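Local coordinates for protein putative fumarylpyruvate hydrolase (Burkholderia cenocepacia, PDB 4MAQ) that is a putative hydrolase of the fumarylacetoacetate hydrolase (FAH) family, built largely of beta strands and assembled as a dimer, at residues Phe31-Tyr43 with Val197-Pro210. Sequence-based numbering, arbitrary orientation. Where two conformers were deposited one is given.
Sequences FPVRRVFCVGRNY and VELKAGDLIFTGTP
Strands 36-39 and 204-206 run parallel, their axes 4.6 Å apart at closest approach and 19° askew, pairing Val36 with Leu204, Phe37 with Ile205 and Cys38 with Phe206 through four backbone hydrogen bonds, from Leu204 N to Arg35 O at one end to Val39 N to Phe206 O at the other. Just before the paired strands, Arg34 bends at chi2 and chi3 and grips the carboxylate of Asp203 side-on. Its NE meets OD1 of Asp203 at 2.7 Å and its NH1 meets OD2, both on syn lone pairs, with the two flat groups nearly coplanar (22°). Asp203 OD1 also takes Arg35 N, while OD2 receives Lys200 N at 2.8 Å from above the carboxylate plane; four N-H groups thus hold this buried carboxylate, which would probably stay ionised. Lys200 CG covers one guanidinium face of Arg34, and NE of Arg35 lies over the other. At the dimer interface, Asp67 of the second subunit forms salt bridges with both arginines. The Phe37 ring turns its edge to Asp203, CE2 lying 3.5 Å from OD2, and its CZ packs on Val197 CG2. On the other sheet face Val36 CG1 touches Phe206 CE1 at 3.7 Å, and Cys38 SG approaches the same ring obliquely. Past the strands, Asn42 ND2 gives Thr207 O a nearly straight bond (2.9 Å, 175°) while its OD1 accepts from Trp184 N, and Tyr43 lays one ring face against the Thr209-Pro210 peptide, with Pro210 CD over that face in a CH-pi contact. A water joins Tyr43 OH, Thr207 OG1 and Gly208 O; Thr207 OG1 also hydrogen-bonds to Leu91 O. The pair belongs to a mixed sheet: 61-64 runs antiparallel to 36-39, 85-95 pairs antiparallel with 204-206, and helix 186-196 covers Phe37 and Ile205.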
loop_
_atom_site.group_PDB
_atom_site.type_symbol
_atom_site.label_atom_id
_atom_site.label_comp_id
_atom_site.label_asym_id
_atom_site.label_seq_id
_atom_site.Cartn_x
_atom_site.Cartn_y
_atom_site.Cartn_z
ATOM N N PHE B 31 14.900 8.084 -8.262
ATOM C CA PHE B 31 14.698 7.706 -6.877
ATOM C C PHE B 31 13.681 6.553 -6.826
ATOM O O PHE B 31 12.519 6.748 -7.154
ATOM C CB PHE B 31 14.183 8.913 -6.077
ATOM C CG PHE B 31 14.013 8.630 -4.609
ATOM C CD1 PHE B 31 12.811 8.114 -4.110
ATOM C CD2 PHE B 31 15.071 8.874 -3.725
ATOM C CE1 PHE B 31 12.662 7.835 -2.756
ATOM C CE2 PHE B 31 14.931 8.596 -2.371
ATOM C CZ PHE B 31 13.727 8.088 -1.888
ATOM N N PRO B 32 14.127 5.345 -6.429
ATOM C CA PRO B 32 13.242 4.177 -6.405
ATOM C C PRO B 32 12.319 4.238 -5.182
ATOM O O PRO B 32 12.798 4.425 -4.065
ATOM C CB PRO B 32 14.238 2.998 -6.317
ATOM C CG PRO B 32 15.374 3.551 -5.520
ATOM C CD PRO B 32 15.469 5.028 -5.886
ATOM N N VAL B 33 11.020 4.095 -5.402
ATOM C CA VAL B 33 10.035 4.243 -4.335
ATOM C C VAL B 33 9.782 2.903 -3.661
ATOM O O VAL B 33 9.532 1.895 -4.348
ATOM C CB VAL B 33 8.708 4.838 -4.869
ATOM C CG1 VAL B 33 7.693 5.004 -3.728
ATOM C CG2 VAL B 33 8.942 6.184 -5.538
ATOM N N ARG B 34 9.794 2.934 -2.325
ATOM C CA ARG B 34 9.603 1.749 -1.495
ATOM C C ARG B 34 8.137 1.759 -1.001
ATOM O O ARG B 34 7.272 1.131 -1.625
ATOM C CB ARG B 34 10.688 1.703 -0.393
ATOM C CG ARG B 34 10.940 0.333 0.215
ATOM C CD ARG B 34 9.822 -0.215 1.099
ATOM N NE ARG B 34 9.664 0.586 2.322
ATOM C CZ ARG B 34 9.452 0.098 3.542
ATOM N NH1 ARG B 34 9.346 0.934 4.581
ATOM N NH2 ARG B 34 9.387 -1.232 3.745
ATOM N N ARG B 35 7.851 2.507 0.067
ATOM C CA ARG B 35 6.464 2.747 0.494
ATOM C C ARG B 35 6.167 4.244 0.512
ATOM O O ARG B 35 7.096 5.057 0.445
ATOM C CB ARG B 35 6.195 2.141 1.879
ATOM C CG ARG B 35 6.130 0.625 1.903
ATOM C CD ARG B 35 5.797 0.125 3.304
ATOM N NE ARG B 35 6.109 -1.298 3.442
ATOM C CZ ARG B 35 6.202 -1.936 4.600
ATOM N NH1 ARG B 35 5.859 -1.327 5.749
ATOM N NH2 ARG B 35 6.666 -3.190 4.598
ATOM N N VAL B 36 4.876 4.586 0.587
ATOM C CA VAL B 36 4.444 5.981 0.610
ATOM C C VAL B 36 3.543 6.193 1.825
ATOM O O VAL B 36 2.484 5.567 1.906
ATOM C CB VAL B 36 3.688 6.360 -0.679
ATOM C CG1 VAL B 36 3.256 7.839 -0.635
ATOM C CG2 VAL B 36 4.546 6.090 -1.903
ATOM N N PHE B 37 3.962 7.063 2.750
ATOM C CA PHE B 37 3.193 7.347 3.957
ATOM C C PHE B 37 2.650 8.764 3.871
ATOM O O PHE B 37 3.369 9.683 3.432
ATOM C CB PHE B 37 4.095 7.238 5.187
ATOM C CG PHE B 37 4.816 5.921 5.286
ATOM C CD1 PHE B 37 4.163 4.815 5.807
ATOM C CD2 PHE B 37 6.136 5.773 4.855
ATOM C CE1 PHE B 37 4.798 3.588 5.915
ATOM C CE2 PHE B 37 6.771 4.545 4.969
ATOM C CZ PHE B 37 6.104 3.463 5.499
ATOM N N CYS B 38 1.420 8.948 4.344
ATOM C CA CYS B 38 0.745 10.251 4.223
ATOM C C CYS B 38 0.142 10.614 5.568
ATOM O O CYS B 38 -0.652 9.861 6.139
ATOM C CB CYS B 38 -0.376 10.174 3.191
ATOM S SG CYS B 38 0.135 9.543 1.579
ATOM N N VAL B 39 0.526 11.758 6.098
ATOM C CA VAL B 39 -0.012 12.172 7.371
ATOM C C VAL B 39 -1.428 12.746 7.177
ATOM O O VAL B 39 -1.729 13.405 6.159
ATOM C CB VAL B 39 0.961 13.138 8.071
ATOM C CG1 VAL B 39 0.932 14.500 7.416
ATOM C CG2 VAL B 39 0.702 13.214 9.574
ATOM N N GLY B 40 -2.277 12.379 8.121
ATOM C CA GLY B 40 -3.527 13.033 8.262
ATOM C C GLY B 40 -3.226 14.431 8.751
ATOM O O GLY B 40 -2.092 14.908 8.786
ATOM N N ARG B 41 -4.274 15.065 9.173
ATOM C CA ARG B 41 -4.333 16.520 9.373
ATOM C C ARG B 41 -3.096 17.039 10.111
ATOM O O ARG B 41 -2.911 16.766 11.299
ATOM C CB ARG B 41 -5.595 16.874 10.158
ATOM N N ASN B 42 -2.262 17.800 9.410
ATOM C CA ASN B 42 -0.988 18.241 9.957
ATOM C C ASN B 42 -0.661 19.720 9.748
ATOM O O ASN B 42 0.495 20.106 9.876
ATOM C CB ASN B 42 0.159 17.357 9.425
ATOM C CG ASN B 42 1.418 17.484 10.258
ATOM O OD1 ASN B 42 1.335 17.541 11.495
ATOM N ND2 ASN B 42 2.593 17.493 9.606
ATOM N N TYR B 43 -1.662 20.542 9.434
ATOM C CA TYR B 43 -1.457 21.991 9.349
ATOM C C TYR B 43 -2.428 22.728 10.224
ATOM O O TYR B 43 -3.602 22.359 10.317
ATOM C CB TYR B 43 -1.609 22.503 7.903
ATOM C CG TYR B 43 -0.349 22.389 7.064
ATOM C CD1 TYR B 43 0.178 21.143 6.742
ATOM C CD2 TYR B 43 0.303 23.525 6.590
ATOM C CE1 TYR B 43 1.333 21.025 5.987
ATOM C CE2 TYR B 43 1.455 23.426 5.827
ATOM C CZ TYR B 43 1.979 22.174 5.539
ATOM O OH TYR B 43 3.106 22.090 4.755
ATOM N N VAL B 197 6.606 1.013 11.614
ATOM C CA VAL B 197 7.257 0.088 10.692
ATOM C C VAL B 197 8.729 0.477 10.662
ATOM O O VAL B 197 9.085 1.547 11.118
ATOM C CB VAL B 197 6.696 0.188 9.241
ATOM C CG1 VAL B 197 5.226 -0.239 9.154
ATOM C CG2 VAL B 197 6.882 1.593 8.669
ATOM N N GLU B 198 9.570 -0.352 10.064
ATOM C CA GLU B 198 10.922 0.086 9.782
ATOM C C GLU B 198 10.874 1.016 8.571
ATOM O O GLU B 198 10.413 0.633 7.502
ATOM C CB GLU B 198 11.860 -1.089 9.503
ATOM C CG GLU B 198 13.294 -0.615 9.377
ATOM C CD GLU B 198 14.237 -1.683 8.879
ATOM O OE1 GLU B 198 13.768 -2.755 8.433
ATOM O OE2 GLU B 198 15.451 -1.442 8.950
ATOM N N LEU B 199 11.349 2.243 8.741
ATOM C CA LEU B 199 11.495 3.156 7.627
ATOM C C LEU B 199 12.641 2.674 6.758
ATOM O O LEU B 199 13.637 2.139 7.267
ATOM C CB LEU B 199 11.785 4.544 8.172
ATOM C CG LEU B 199 11.551 5.742 7.300
ATOM C CD1 LEU B 199 10.056 5.895 6.996
ATOM C CD2 LEU B 199 12.150 6.981 7.946
ATOM N N LYS B 200 12.504 2.843 5.445
ATOM C CA LYS B 200 13.525 2.351 4.513
ATOM C C LYS B 200 13.935 3.418 3.523
ATOM O O LYS B 200 13.121 4.257 3.145
ATOM C CB LYS B 200 13.004 1.138 3.727
ATOM C CG LYS B 200 12.682 -0.088 4.571
ATOM C CD LYS B 200 13.922 -0.766 5.104
ATOM C CE LYS B 200 13.672 -2.263 5.224
ATOM N NZ LYS B 200 14.908 -2.964 5.661
ATOM N N ALA B 201 15.195 3.354 3.086
ATOM C CA ALA B 201 15.629 4.121 1.929
ATOM C C ALA B 201 14.647 3.833 0.793
ATOM O O ALA B 201 14.319 2.684 0.522
ATOM C CB ALA B 201 17.034 3.703 1.527
ATOM N N GLY B 202 14.156 4.887 0.164
ATOM C CA GLY B 202 13.155 4.749 -0.871
ATOM C C GLY B 202 11.761 5.170 -0.432
ATOM O O GLY B 202 10.901 5.375 -1.278
ATOM N N ASP B 203 11.542 5.329 0.871
ATOM C CA ASP B 203 10.231 5.793 1.344
ATOM C C ASP B 203 9.968 7.254 1.016
ATOM O O ASP B 203 10.885 8.087 0.997
ATOM C CB ASP B 203 10.060 5.548 2.848
ATOM C CG ASP B 203 9.897 4.079 3.174
ATOM O OD1 ASP B 203 9.550 3.308 2.237
ATOM O OD2 ASP B 203 10.071 3.698 4.345
ATOM N N LEU B 204 8.695 7.539 0.718
ATOM C CA LEU B 204 8.234 8.915 0.557
ATOM C C LEU B 204 7.232 9.203 1.664
ATOM O O LEU B 204 6.412 8.353 1.994
ATOM C CB LEU B 204 7.551 9.145 -0.809
ATOM C CG LEU B 204 8.426 8.941 -2.048
ATOM C CD1 LEU B 204 7.561 9.169 -3.294
ATOM C CD2 LEU B 204 9.635 9.858 -2.047
ATOM N N ILE B 205 7.282 10.428 2.211
ATOM C CA ILE B 205 6.312 10.860 3.199
ATOM C C ILE B 205 5.667 12.156 2.742
ATOM O O ILE B 205 6.353 13.167 2.490
ATOM C CB ILE B 205 6.951 11.069 4.583
ATOM C CG1 ILE B 205 7.711 9.809 5.056
ATOM C CG2 ILE B 205 5.882 11.485 5.591
ATOM C CD1 ILE B 205 8.531 10.057 6.330
ATOM N N PHE B 206 4.344 12.114 2.592
ATOM C CA PHE B 206 3.550 13.305 2.303
ATOM C C PHE B 206 3.198 13.900 3.670
ATOM O O PHE B 206 2.607 13.227 4.511
ATOM C CB PHE B 206 2.260 12.908 1.597
ATOM C CG PHE B 206 2.386 12.659 0.121
ATOM C CD1 PHE B 206 3.188 11.634 -0.370
ATOM C CD2 PHE B 206 1.644 13.412 -0.766
ATOM C CE1 PHE B 206 3.259 11.376 -1.736
ATOM C CE2 PHE B 206 1.717 13.167 -2.139
ATOM C CZ PHE B 206 2.521 12.136 -2.621
ATOM N N THR B 207 3.591 15.148 3.884
ATOM C CA THR B 207 3.661 15.743 5.231
ATOM C C THR B 207 2.465 16.614 5.628
ATOM O O THR B 207 2.501 17.289 6.667
ATOM C CB THR B 207 4.973 16.557 5.436
ATOM O OG1 THR B 207 5.081 17.598 4.452
ATOM C CG2 THR B 207 6.179 15.652 5.327
ATOM N N GLY B 208 1.406 16.597 4.817
ATOM C CA GLY B 208 0.178 17.305 5.164
ATOM C C GLY B 208 -0.073 18.477 4.249
ATOM O O GLY B 208 0.739 18.803 3.380
ATOM N N THR B 209 -1.210 19.124 4.437
ATOM C CA THR B 209 -1.670 20.134 3.493
ATOM C C THR B 209 -2.269 21.322 4.226
ATOM O O THR B 209 -2.921 21.137 5.252
ATOM C CB THR B 209 -2.711 19.502 2.532
ATOM O OG1 THR B 209 -2.883 20.327 1.376
ATOM C CG2 THR B 209 -4.074 19.292 3.191
ATOM N N PRO B 210 -2.065 22.544 3.701
ATOM C CA PRO B 210 -2.734 23.696 4.306
ATOM C C PRO B 210 -4.221 23.704 3.921
ATOM O O PRO B 210 -4.703 22.792 3.255
ATOM C CB PRO B 210 -2.015 24.884 3.668
ATOM C CG PRO B 210 -1.556 24.385 2.348
ATOM C CD PRO B 210 -1.194 22.940 2.575
HETATM O O HOH W 1 9.650 -1.777 6.549
HETATM O O HOH W 2 -2.765 18.294 6.729
HETATM O O HOH W 3 3.338 19.622 3.613
#